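Local coordinates for protein alpha-/beta-galactoside alpha-2,3-sialyltransferase (Photobacterium phosphoreum, PDB 2ZWI) that probably transfers sialic acid from a CMP-activated donor to galactosides in alpha-2,3 linkage, and binds CMP between the two domains of a GT-B fold, at residues S114-R119 with E157-F162; D176-N181 with N193-M198; I253-E258 with N335-Y340; S324-L329 with Q353-L358. All blocks are in the same frame, centred on the assembly; numbering follows the deposited sequence.

Contact 1. Residues S114-R119 with E157-F162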
# COMPACT_ATOMS: atom_id res chain seq x y z
N SER A 114 -3.60 -0.12 -5.30
CA SER A 114 -4.59 -0.64 -6.24
C SER A 114 -4.02 -1.29 -7.51
O SER A 114 -4.68 -2.14 -8.12
CB SER A 114 -5.56 0.49 -6.63
OG SER A 114 -4.91 1.42 -7.48
N ALA A 115 -2.82 -0.88 -7.91
CA ALA A 115 -2.19 -1.39 -9.14
C ALA A 115 -2.06 -2.91 -9.18
O ALA A 115 -2.39 -3.53 -10.20
CB ALA A 115 -0.84 -0.72 -9.39
N GLU A 116 -1.58 -3.52 -8.09
CA GLU A 116 -1.49 -4.99 -8.04
C GLU A 116 -2.85 -5.64 -8.28
O GLU A 116 -2.94 -6.68 -8.94
CB GLU A 116 -0.90 -5.49 -6.72
CG GLU A 116 0.61 -5.35 -6.60
CD GLU A 116 1.03 -3.99 -6.05
OE1 GLU A 116 2.12 -3.91 -5.42
OE2 GLU A 116 0.28 -3.01 -6.24
N TYR A 117 -3.91 -5.02 -7.75
CA TYR A 117 -5.27 -5.58 -7.80
C TYR A 117 -5.94 -5.38 -9.16
O TYR A 117 -6.68 -6.25 -9.62
CB TYR A 117 -6.11 -5.10 -6.59
CG TYR A 117 -5.52 -5.73 -5.35
CD1 TYR A 117 -4.47 -5.12 -4.66
CD2 TYR A 117 -5.94 -6.99 -4.93
CE1 TYR A 117 -3.89 -5.73 -3.56
CE2 TYR A 117 -5.36 -7.61 -3.82
CZ TYR A 117 -4.34 -6.98 -3.15
OH TYR A 117 -3.76 -7.60 -2.07
N VAL A 118 -5.63 -4.27 -9.81
CA VAL A 118 -6.00 -4.06 -11.22
C VAL A 118 -5.31 -5.11 -12.11
O VAL A 118 -5.95 -5.74 -12.97
CB VAL A 118 -5.70 -2.60 -11.68
CG1 VAL A 118 -5.85 -2.44 -13.20
CG2 VAL A 118 -6.66 -1.63 -10.97
N ARG A 119 -4.02 -5.33 -11.87
CA ARG A 119 -3.27 -6.34 -12.61
C ARG A 119 -3.76 -7.77 -12.35
O ARG A 119 -3.87 -8.57 -13.29
CB ARG A 119 -1.77 -6.16 -12.35
CG ARG A 119 -1.25 -4.90 -13.00
CD ARG A 119 0.20 -4.59 -12.68
NE ARG A 119 0.60 -3.31 -13.28
CZ ARG A 119 1.77 -3.10 -13.87
NH1 ARG A 119 2.65 -4.08 -13.96
NH2 ARG A 119 2.05 -1.92 -14.38
N GLU A 157 2.64 -12.39 -13.05
CA GLU A 157 3.34 -13.66 -12.90
C GLU A 157 4.78 -13.50 -12.37
O GLU A 157 5.30 -14.38 -11.67
CB GLU A 157 3.29 -14.48 -14.21
CG GLU A 157 4.03 -13.86 -15.42
CD GLU A 157 3.17 -12.93 -16.27
OE1 GLU A 157 2.12 -12.42 -15.80
OE2 GLU A 157 3.56 -12.70 -17.43
N ASN A 158 5.42 -12.38 -12.70
CA ASN A 158 6.79 -12.09 -12.27
C ASN A 158 6.87 -11.55 -10.86
O ASN A 158 7.60 -12.09 -10.03
CB ASN A 158 7.47 -11.10 -13.24
CG ASN A 158 7.85 -11.76 -14.56
OD1 ASN A 158 7.74 -12.97 -14.72
ND2 ASN A 158 8.30 -10.95 -15.52
N ILE A 159 6.13 -10.48 -10.59
CA ILE A 159 6.16 -9.84 -9.27
C ILE A 159 5.64 -10.78 -8.17
O ILE A 159 6.16 -10.75 -7.06
CB ILE A 159 5.47 -8.45 -9.25
CG1 ILE A 159 3.95 -8.56 -9.44
CG2 ILE A 159 6.09 -7.55 -10.33
CD1 ILE A 159 3.22 -7.21 -9.40
N TYR A 160 4.67 -11.63 -8.49
CA TYR A 160 4.22 -12.65 -7.53
C TYR A 160 4.92 -14.02 -7.68
O TYR A 160 4.45 -15.04 -7.15
CB TYR A 160 2.69 -12.80 -7.54
CG TYR A 160 1.95 -11.64 -6.90
CD1 TYR A 160 2.01 -11.42 -5.52
CD2 TYR A 160 1.18 -10.76 -7.67
CE1 TYR A 160 1.33 -10.35 -4.92
CE2 TYR A 160 0.48 -9.70 -7.08
CZ TYR A 160 0.57 -9.50 -5.70
OH TYR A 160 -0.11 -8.45 -5.11
N GLY A 161 6.06 -14.05 -8.39
CA GLY A 161 6.69 -15.31 -8.74
C GLY A 161 8.02 -15.62 -8.08
O GLY A 161 8.68 -16.60 -8.46
N PHE A 162 8.41 -14.82 -7.09
CA PHE A 162 9.74 -14.94 -6.46
C PHE A 162 9.88 -16.12 -5.49
O PHE A 162 11.01 -16.57 -5.25
CB PHE A 162 10.11 -13.64 -5.71
CG PHE A 162 10.58 -12.53 -6.60
CD1 PHE A 162 11.93 -12.18 -6.65
CD2 PHE A 162 9.67 -11.80 -7.38
CE1 PHE A 162 12.38 -11.14 -7.47
CE2 PHE A 162 10.10 -10.76 -8.20
CZ PHE A 162 11.45 -10.42 -8.25
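E116 and I159 are the closest backbone points of this contact, with CA atoms 9.1 Å apart. Segment 114-119 lies on helix 114-125, which runs on past it. Segment 157-162 carries the end of the short helix 156-159, and Y160 is the first residue to leave the helical conformation. No hydrogen bond joins the two segments, and side chains bridge the gap. The hydroxyl of Y160 reaches the base of the E116 side chain. Y160 OH lies 3.5 Å from E116 CB and also 3.5 Å from E116 CG. The two side chains cross at about a right angle, and the carboxylate and ring planes are 52° apart. The bend of E116 at chi2 (87°) swings the carboxylate back toward the preceding residues, where OE1 accepts a hydrogen bond from D112 N. Y160 OH is hydrogen-bonded to D111 OD1, so the tyrosine touches E116 through van der Waals contact and spends its polar end on D111. I159 adds an apolar touch, with its CD1 4.3 Å from E116 CG. All three touching residues are buried. The two helices belong to the connection between the parallel neighbours 104-110 and 168-172. The arrangement is that of a beta-alpha-beta crossover in the Rossmann-like N-terminal domain of a GT-B glycosyltransferase.

Contact 2. Residues D176-N181 with N193-M198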
# COMPACT_ATOMS: atom_id res chain seq x y z
N ASP A 176 -7.42 -12.36 0.55
CA ASP A 176 -8.65 -13.08 0.18
C ASP A 176 -9.11 -12.84 -1.26
O ASP A 176 -10.19 -13.30 -1.66
CB ASP A 176 -9.78 -12.75 1.17
CG ASP A 176 -10.10 -11.27 1.22
OD1 ASP A 176 -9.19 -10.44 0.98
OD2 ASP A 176 -11.28 -10.92 1.49
N ILE A 177 -8.30 -12.12 -2.04
CA ILE A 177 -8.52 -12.01 -3.49
C ILE A 177 -8.61 -13.41 -4.14
O ILE A 177 -9.37 -13.61 -5.08
CB ILE A 177 -7.43 -11.12 -4.19
CG1 ILE A 177 -7.81 -10.80 -5.65
CG2 ILE A 177 -6.03 -11.76 -4.11
CD1 ILE A 177 -9.08 -9.94 -5.82
N PHE A 178 -7.86 -14.36 -3.60
CA PHE A 178 -7.86 -15.74 -4.11
C PHE A 178 -9.07 -16.55 -3.68
O PHE A 178 -9.20 -17.73 -4.04
CB PHE A 178 -6.56 -16.46 -3.72
CG PHE A 178 -5.32 -15.82 -4.27
CD1 PHE A 178 -5.00 -15.95 -5.63
CD2 PHE A 178 -4.47 -15.10 -3.45
CE1 PHE A 178 -3.85 -15.36 -6.15
CE2 PHE A 178 -3.32 -14.50 -3.97
CZ PHE A 178 -3.01 -14.62 -5.33
N GLU A 179 -9.97 -15.93 -2.91
CA GLU A 179 -11.22 -16.56 -2.50
C GLU A 179 -12.45 -15.84 -3.05
O GLU A 179 -13.55 -16.05 -2.56
CB GLU A 179 -11.31 -16.68 -0.97
CG GLU A 179 -10.70 -17.95 -0.40
CD GLU A 179 -9.19 -17.97 -0.51
OE1 GLU A 179 -8.55 -16.94 -0.17
OE2 GLU A 179 -8.64 -19.01 -0.94
N THR A 180 -12.25 -15.01 -4.08
CA THR A 180 -13.36 -14.34 -4.75
C THR A 180 -13.79 -15.14 -5.99
O THR A 180 -13.33 -16.26 -6.19
CB THR A 180 -12.99 -12.89 -5.15
OG1 THR A 180 -11.86 -12.90 -6.04
CG2 THR A 180 -12.66 -12.05 -3.91
N ASN A 181 -14.68 -14.57 -6.81
CA ASN A 181 -15.10 -15.21 -8.07
C ASN A 181 -14.05 -15.14 -9.17
O ASN A 181 -14.22 -15.72 -10.24
CB ASN A 181 -16.42 -14.62 -8.59
CG ASN A 181 -17.62 -14.96 -7.71
OD1 ASN A 181 -17.74 -16.08 -7.19
ND2 ASN A 181 -18.52 -13.99 -7.54
N ASN A 193 1.14 -20.87 0.22
CA ASN A 193 1.86 -20.94 1.50
C ASN A 193 2.73 -19.71 1.81
O ASN A 193 3.36 -19.64 2.87
CB ASN A 193 2.73 -22.20 1.55
CG ASN A 193 1.91 -23.46 1.61
OD1 ASN A 193 0.87 -23.52 2.27
ND2 ASN A 193 2.39 -24.50 0.93
N ASN A 194 2.74 -18.77 0.87
CA ASN A 194 3.62 -17.60 0.93
C ASN A 194 2.90 -16.27 1.17
O ASN A 194 3.51 -15.22 1.11
CB ASN A 194 4.41 -17.51 -0.38
CG ASN A 194 5.06 -18.84 -0.78
OD1 ASN A 194 5.82 -19.43 0.00
ND2 ASN A 194 4.77 -19.31 -1.98
N ILE A 195 1.60 -16.32 1.45
CA ILE A 195 0.76 -15.12 1.58
C ILE A 195 0.47 -14.80 3.04
O ILE A 195 0.12 -15.69 3.82
CB ILE A 195 -0.60 -15.29 0.85
CG1 ILE A 195 -0.42 -15.67 -0.63
CG2 ILE A 195 -1.46 -14.04 0.97
CD1 ILE A 195 0.25 -14.59 -1.46
N LYS A 196 0.62 -13.52 3.39
CA LYS A 196 0.13 -12.96 4.65
C LYS A 196 -0.87 -11.85 4.34
O LYS A 196 -0.65 -11.08 3.41
CB LYS A 196 1.26 -12.36 5.48
CG LYS A 196 2.06 -13.38 6.27
CD LYS A 196 3.15 -12.73 7.08
CE LYS A 196 3.95 -13.80 7.81
NZ LYS A 196 5.00 -13.19 8.65
N GLN A 197 -1.96 -11.81 5.10
CA GLN A 197 -2.90 -10.68 5.09
C GLN A 197 -2.27 -9.53 5.86
O GLN A 197 -1.87 -9.69 7.02
CB GLN A 197 -4.24 -11.09 5.72
CG GLN A 197 -5.22 -9.93 5.99
CD GLN A 197 -5.55 -9.16 4.73
OE1 GLN A 197 -5.88 -9.75 3.70
NE2 GLN A 197 -5.41 -7.85 4.79
N MET A 198 -2.16 -8.36 5.22
CA MET A 198 -1.70 -7.16 5.93
C MET A 198 -2.58 -6.90 7.14
O MET A 198 -3.82 -6.91 7.03
CB MET A 198 -1.71 -5.92 5.03
CG MET A 198 -0.51 -5.80 4.13
SD MET A 198 -0.59 -4.27 3.20
CE MET A 198 0.76 -4.44 2.06
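F178 and I195 make the apolar part of this contact. F178 CE2 lies 4.4 Å from I195 CD1, and the methyl group meets the ring obliquely. One face of the F178 ring is covered from within its own segment by I177 CG2, which sits 3.7 Å above the ring plane toward the rim. Helix 185-191 packs on F178 as well, through L187, K188 and I191. D176 and Q197 come near each other without bonding: D176 OD1 and Q197 OE1, both oxygens, are 4.3 Å apart, and each has its partners in other residues. D176 OD2 forms a salt bridge with R174. Q197 OE1 accepts a hydrogen bond from the backbone N of A175, and its NE2 donates to L173 O and to M198 O. The bond from Q197 NE2 to M198 O is 2.9 Å long, with an N-H...O angle of 153°, and it uses a lone pair in the carbonyl plane. These bonds fix the rotation of the amide and tie the loop after strand 168-172 to Q197. Within segment 176-181 a backbone bond, E179 N to D176 O at 2.9 Å, and a side-chain bond, T180 OG1 to I177 O at 2.8 Å, hold the turn. The chain runs from strand 168-172 through this turn and helix 185-191 to strand 195-197, a beta-alpha-beta crossover that adds an edge strand to the parallel sheet of the N-terminal domain.

Contact 3. Residues I253-E258 with N335-Y340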
# COMPACT_ATOMS: atom_id res chain seq x y z
N ILE A 253 -16.44 18.76 -6.01
CA ILE A 253 -17.39 19.70 -5.37
C ILE A 253 -18.82 19.29 -5.68
O ILE A 253 -19.68 19.26 -4.79
CB ILE A 253 -17.14 21.17 -5.81
CG1 ILE A 253 -15.86 21.73 -5.18
CG2 ILE A 253 -18.32 22.09 -5.44
CD1 ILE A 253 -15.22 22.88 -5.99
N ASP A 254 -19.08 18.96 -6.95
CA ASP A 254 -20.41 18.52 -7.40
C ASP A 254 -20.87 17.21 -6.73
O ASP A 254 -22.03 17.08 -6.32
CB ASP A 254 -20.45 18.37 -8.92
CG ASP A 254 -20.44 19.72 -9.66
OD1 ASP A 254 -20.25 19.68 -10.90
OD2 ASP A 254 -20.62 20.80 -9.03
N ILE A 255 -19.94 16.25 -6.64
CA ILE A 255 -20.17 14.98 -5.92
C ILE A 255 -20.57 15.25 -4.48
O ILE A 255 -21.48 14.62 -3.96
CB ILE A 255 -18.94 14.05 -5.94
CG1 ILE A 255 -18.69 13.49 -7.33
CG2 ILE A 255 -19.11 12.87 -4.95
CD1 ILE A 255 -17.28 13.00 -7.54
N LEU A 256 -19.86 16.16 -3.82
CA LEU A 256 -20.19 16.52 -2.45
C LEU A 256 -21.54 17.22 -2.30
O LEU A 256 -22.23 17.02 -1.28
CB LEU A 256 -19.08 17.34 -1.83
CG LEU A 256 -17.94 16.48 -1.32
CD1 LEU A 256 -16.65 17.31 -1.25
CD2 LEU A 256 -18.29 15.83 0.02
N THR A 257 -21.95 18.02 -3.29
CA THR A 257 -23.28 18.63 -3.19
C THR A 257 -24.40 17.63 -3.43
O THR A 257 -25.42 17.70 -2.77
CB THR A 257 -23.50 19.99 -3.96
OG1 THR A 257 -24.50 19.85 -4.99
CG2 THR A 257 -22.25 20.61 -4.46
N GLU A 258 -24.19 16.67 -4.34
CA GLU A 258 -25.14 15.58 -4.53
C GLU A 258 -25.25 14.69 -3.28
O GLU A 258 -26.35 14.32 -2.86
CB GLU A 258 -24.75 14.75 -5.76
CG GLU A 258 -25.86 13.81 -6.27
CD GLU A 258 -27.08 14.55 -6.79
OE1 GLU A 258 -28.16 13.93 -6.88
OE2 GLU A 258 -26.97 15.75 -7.10
N ASN A 335 -18.70 2.26 3.67
CA ASN A 335 -18.42 2.93 2.40
C ASN A 335 -19.73 3.39 1.75
O ASN A 335 -20.52 2.56 1.32
CB ASN A 335 -17.66 1.98 1.47
CG ASN A 335 -17.11 2.66 0.22
OD1 ASN A 335 -16.61 2.00 -0.68
ND2 ASN A 335 -17.21 3.98 0.16
N LYS A 336 -19.97 4.70 1.70
CA LYS A 336 -21.23 5.21 1.18
C LYS A 336 -21.34 5.27 -0.34
O LYS A 336 -22.43 5.08 -0.89
CB LYS A 336 -21.59 6.56 1.81
CG LYS A 336 -21.92 6.49 3.30
CD LYS A 336 -22.60 7.75 3.77
CE LYS A 336 -22.88 7.73 5.26
NZ LYS A 336 -23.83 6.67 5.63
N PHE A 337 -20.22 5.53 -1.02
CA PHE A 337 -20.18 5.65 -2.48
C PHE A 337 -18.72 5.76 -2.95
O PHE A 337 -17.88 6.26 -2.20
CB PHE A 337 -20.98 6.88 -2.97
CG PHE A 337 -20.55 8.19 -2.34
CD1 PHE A 337 -19.49 8.92 -2.87
CD2 PHE A 337 -21.21 8.68 -1.22
CE1 PHE A 337 -19.09 10.12 -2.28
CE2 PHE A 337 -20.82 9.88 -0.63
CZ PHE A 337 -19.76 10.60 -1.17
N ILE A 338 -18.43 5.27 -4.15
CA ILE A 338 -17.15 5.58 -4.81
C ILE A 338 -17.40 6.05 -6.24
O ILE A 338 -18.13 5.40 -6.99
CB ILE A 338 -16.16 4.37 -4.83
CG1 ILE A 338 -15.97 3.76 -3.44
CG2 ILE A 338 -14.80 4.82 -5.38
CD1 ILE A 338 -14.98 2.56 -3.43
N PHE A 339 -16.81 7.19 -6.60
CA PHE A 339 -16.87 7.69 -7.96
C PHE A 339 -15.60 7.35 -8.72
O PHE A 339 -14.49 7.51 -8.20
CB PHE A 339 -17.12 9.20 -8.02
CG PHE A 339 -18.56 9.57 -7.86
CD1 PHE A 339 -19.31 10.00 -8.96
CD2 PHE A 339 -19.18 9.48 -6.61
CE1 PHE A 339 -20.66 10.34 -8.81
CE2 PHE A 339 -20.52 9.80 -6.46
CZ PHE A 339 -21.26 10.24 -7.56
N TYR A 340 -15.80 6.92 -9.95
CA TYR A 340 -14.70 6.55 -10.82
C TYR A 340 -14.74 7.38 -12.11
O TYR A 340 -15.81 7.68 -12.63
CB TYR A 340 -14.81 5.07 -11.19
CG TYR A 340 -14.78 4.11 -10.01
CD1 TYR A 340 -15.96 3.76 -9.35
CD2 TYR A 340 -13.57 3.56 -9.57
CE1 TYR A 340 -15.93 2.86 -8.27
CE2 TYR A 340 -13.54 2.66 -8.50
CZ TYR A 340 -14.72 2.31 -7.86
OH TYR A 340 -14.69 1.42 -6.81
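I255 lies flat over one face of the F339 ring, and this CH-pi contact is the main interaction here. I255 CG1 stands 3.8 Å from the F339 ring centroid and only 7° off the ring normal. The rest of the side chain spreads across the same ring. I255 CD1 reaches the base, 3.7 Å from F339 CG. I255 CG2 lies by the CD2-CE2 edge, 3.7 Å from F339 CE2. The two side chains lie alongside each other and point opposite ways, and CG1, CG2 and CD1 all meet the ring. The first torsion of I255 (chi1 -70°) sets CG2 anti to the backbone N, and this branch also serves the second aromatic residue.

Apolar packing extends to F337. I255 CG2 is 3.8 Å from F337 CE1 and meets that ring obliquely. The phenyl groups of F337 and F339 also touch each other, with F337 CD1 at the edge of the F339 ring and in its plane. I267 packs on both rings, and M321 on I255 and F339.

Polar bonds hold the strand rather than the contact. The backbones of F337 and F339 are hydrogen-bonded to G320 of strand 317-321. N335 ND2 makes a weak bond to F337 O. E258 of the helix forms a salt bridge with K261 and a hydrogen bond with S264.

The alternate residues I338 and Y340 pack on helix 350-357. Strand 334-340 is thus covered by helix 249-259 through one set of side chains and by helix 350-357 through the other, the alpha/beta/alpha layering of the Rossmann-like C-terminal domain of a GT-B enzyme.

Contact 4. Residues S324-L329 with Q353-L358. With C5P (cytidine-5'-monophosphate), chain C.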
# COMPACT_ATOMS: atom_id res chain seq x y z
N SER A 324 -6.48 3.68 -3.99
CA SER A 324 -5.84 2.63 -3.19
C SER A 324 -6.26 2.66 -1.72
O SER A 324 -6.23 1.62 -1.06
CB SER A 324 -4.32 2.73 -3.28
OG SER A 324 -3.89 2.70 -4.62
N VAL A 325 -6.63 3.84 -1.22
CA VAL A 325 -7.08 4.01 0.18
C VAL A 325 -8.15 2.99 0.59
O VAL A 325 -8.07 2.40 1.68
CB VAL A 325 -7.62 5.45 0.45
CG1 VAL A 325 -8.41 5.52 1.76
CG2 VAL A 325 -6.48 6.45 0.46
N PHE A 326 -9.14 2.78 -0.27
CA PHE A 326 -10.25 1.87 0.03
C PHE A 326 -9.82 0.40 0.17
O PHE A 326 -10.56 -0.38 0.76
CB PHE A 326 -11.36 1.98 -1.02
CG PHE A 326 -12.02 3.35 -1.09
CD1 PHE A 326 -13.06 3.69 -0.22
CD2 PHE A 326 -11.61 4.28 -2.04
CE1 PHE A 326 -13.69 4.95 -0.30
CE2 PHE A 326 -12.23 5.53 -2.14
CZ PHE A 326 -13.27 5.87 -1.26
N PHE A 327 -8.65 0.03 -0.36
CA PHE A 327 -8.12 -1.34 -0.25
C PHE A 327 -7.58 -1.69 1.14
O PHE A 327 -7.58 -2.86 1.53
CB PHE A 327 -7.03 -1.60 -1.30
CG PHE A 327 -7.56 -1.80 -2.69
CD1 PHE A 327 -7.80 -3.08 -3.19
CD2 PHE A 327 -7.82 -0.70 -3.52
CE1 PHE A 327 -8.30 -3.26 -4.48
CE2 PHE A 327 -8.32 -0.88 -4.81
CZ PHE A 327 -8.55 -2.16 -5.29
N SER A 328 -7.09 -0.69 1.86
CA SER A 328 -6.54 -0.93 3.21
C SER A 328 -7.52 -0.53 4.32
O SER A 328 -7.28 -0.82 5.50
CB SER A 328 -5.20 -0.22 3.39
OG SER A 328 -5.35 1.18 3.23
N LEU A 329 -8.61 0.12 3.94
CA LEU A 329 -9.61 0.57 4.89
C LEU A 329 -10.27 -0.63 5.56
O LEU A 329 -10.71 -1.55 4.87
CB LEU A 329 -10.66 1.42 4.17
CG LEU A 329 -11.62 2.25 5.01
CD1 LEU A 329 -10.87 3.33 5.76
CD2 LEU A 329 -12.66 2.86 4.11
N GLN A 353 -14.41 -3.47 -11.00
CA GLN A 353 -14.75 -4.87 -10.80
C GLN A 353 -14.00 -5.56 -9.65
O GLN A 353 -14.60 -6.34 -8.92
CB GLN A 353 -14.66 -5.68 -12.10
CG GLN A 353 -15.66 -5.27 -13.19
CD GLN A 353 -17.11 -5.30 -12.73
OE1 GLN A 353 -17.84 -4.33 -12.92
NE2 GLN A 353 -17.52 -6.40 -12.11
N VAL A 354 -12.71 -5.29 -9.50
CA VAL A 354 -11.94 -5.89 -8.38
C VAL A 354 -12.46 -5.38 -7.05
O VAL A 354 -12.50 -6.12 -6.05
CB VAL A 354 -10.42 -5.60 -8.42
CG1 VAL A 354 -9.66 -6.62 -7.56
CG2 VAL A 354 -9.88 -5.64 -9.79
N MET A 355 -12.87 -4.11 -7.01
CA MET A 355 -13.38 -3.51 -5.78
C MET A 355 -14.76 -4.08 -5.42
O MET A 355 -15.06 -4.31 -4.24
CB MET A 355 -13.38 -1.98 -5.86
CG MET A 355 -11.95 -1.40 -5.87
SD MET A 355 -11.80 0.39 -6.07
CE MET A 355 -12.03 0.93 -4.38
N ILE A 356 -15.58 -4.35 -6.43
CA ILE A 356 -16.85 -5.06 -6.19
C ILE A 356 -16.61 -6.48 -5.68
O ILE A 356 -17.19 -6.88 -4.66
CB ILE A 356 -17.77 -5.04 -7.44
CG1 ILE A 356 -18.36 -3.63 -7.63
CG2 ILE A 356 -18.88 -6.09 -7.32
CD1 ILE A 356 -18.94 -3.39 -9.05
N GLU A 357 -15.74 -7.23 -6.37
CA GLU A 357 -15.44 -8.62 -5.99
C GLU A 357 -14.91 -8.78 -4.57
O GLU A 357 -15.21 -9.77 -3.89
CB GLU A 357 -14.47 -9.27 -6.98
CG GLU A 357 -15.04 -9.46 -8.39
CD GLU A 357 -16.31 -10.29 -8.40
OE1 GLU A 357 -17.35 -9.82 -8.91
OE2 GLU A 357 -16.28 -11.42 -7.86
N LEU A 358 -14.14 -7.79 -4.11
CA LEU A 358 -13.57 -7.78 -2.76
C LEU A 358 -14.52 -7.22 -1.70
O LEU A 358 -14.15 -7.09 -0.53
CB LEU A 358 -12.27 -6.98 -2.74
CG LEU A 358 -11.08 -7.68 -3.40
CD1 LEU A 358 -9.98 -6.68 -3.66
CD2 LEU A 358 -10.59 -8.81 -2.51
O3P C5P C . -5.54 7.17 -4.92
P C5P C . -4.23 6.50 -5.10
O1P C5P C . -4.48 5.09 -5.54
O2P C5P C . -3.36 7.36 -5.97
O5' C5P C . -3.59 6.43 -3.63
C5' C5P C . -2.22 6.10 -3.42
C4' C5P C . -1.88 6.45 -1.98
O4' C5P C . -2.11 7.85 -1.74
C3' C5P C . -2.81 5.75 -1.00
O3' C5P C . -2.34 4.44 -0.67
C2' C5P C . -2.76 6.65 0.21
O2' C5P C . -1.50 6.53 0.87
C1' C5P C . -2.69 8.02 -0.43
N1 C5P C . -3.96 8.75 -0.51
C2 C5P C . -4.42 9.42 0.65
N3 C5P C . -5.55 10.15 0.62
C4 C5P C . -6.28 10.23 -0.52
C5 C5P C . -5.86 9.59 -1.68
C6 C5P C . -4.67 8.84 -1.65
O2 C5P C . -3.78 9.33 1.72
N4 C5P C . -7.41 10.98 -0.51
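The phosphate oxygen O1P of the bound CMP is gripped twice by S324. S324 OG donates to it at 2.6 Å. S324 N donates to the same O1P at 2.9 Å with an N-H...O angle of 164°. This is the nucleotide site of a GT-B glycosyltransferase, where a phosphate sits at the start of a short helix, here the weakly bonded 325-328. The start of that helix may add a favourable electrostatic pull on the phosphate. S324 OG also accepts a hydrogen bond from S114 N of the N-terminal domain, so one hydroxyl connects the ligand with both domains. V325 packs against the base, its CG2 3.5 Å from N1 of the CMP. The nucleotide is also hydrogen-bonded to S323, H281, F305, G241, K279 and E306.

Away from the ligand, the short helix rests on helix 350-357 through M355. M355 CG touches F327 CZ at 3.5 Å, and the two side chains cross at about a right angle. The sulfur makes an oblique Met-aromatic contact: M355 SD is 4.9 Å from the F327 ring centroid and 54° off the normal. The M355 chain then bends at its last torsion (chi3 84°), which brings the methyl group to F326, with M355 CE 3.6 Å from F326 CB. The F327 ring also meets the ring of Y117, with planes at about 30°. S324 O lies at the edge of the F327 ring, in its plane. At the opposite corner of the ring from CD2, which S324 O approaches, F327 CE1 is 3.9 Å from L358 CD1.

Overall arrangement
Contacts 1 and 2 belong to the N-terminal domain, around strands 104-110, 168-172 and 195-197 of its parallel sheet. Contact 3 lies within the C-terminal domain; contact 4 packs against its sheet and also touches the N-terminal domain. Along the chain contact 1 comes first, then contact 2, then the two others. Contacts 3 and 4 alternate, because helix 325-328, strand 334-340 and helix 350-357 follow one another. Contact 4 touches all the others, its centre about 15, 14 and 16 Å from those of contacts 1, 2 and 3. The centre of contact 3 is about 29 Å from that of contact 1 and about 30 Å from that of contact 2. The CMP site thus borders the domain interface.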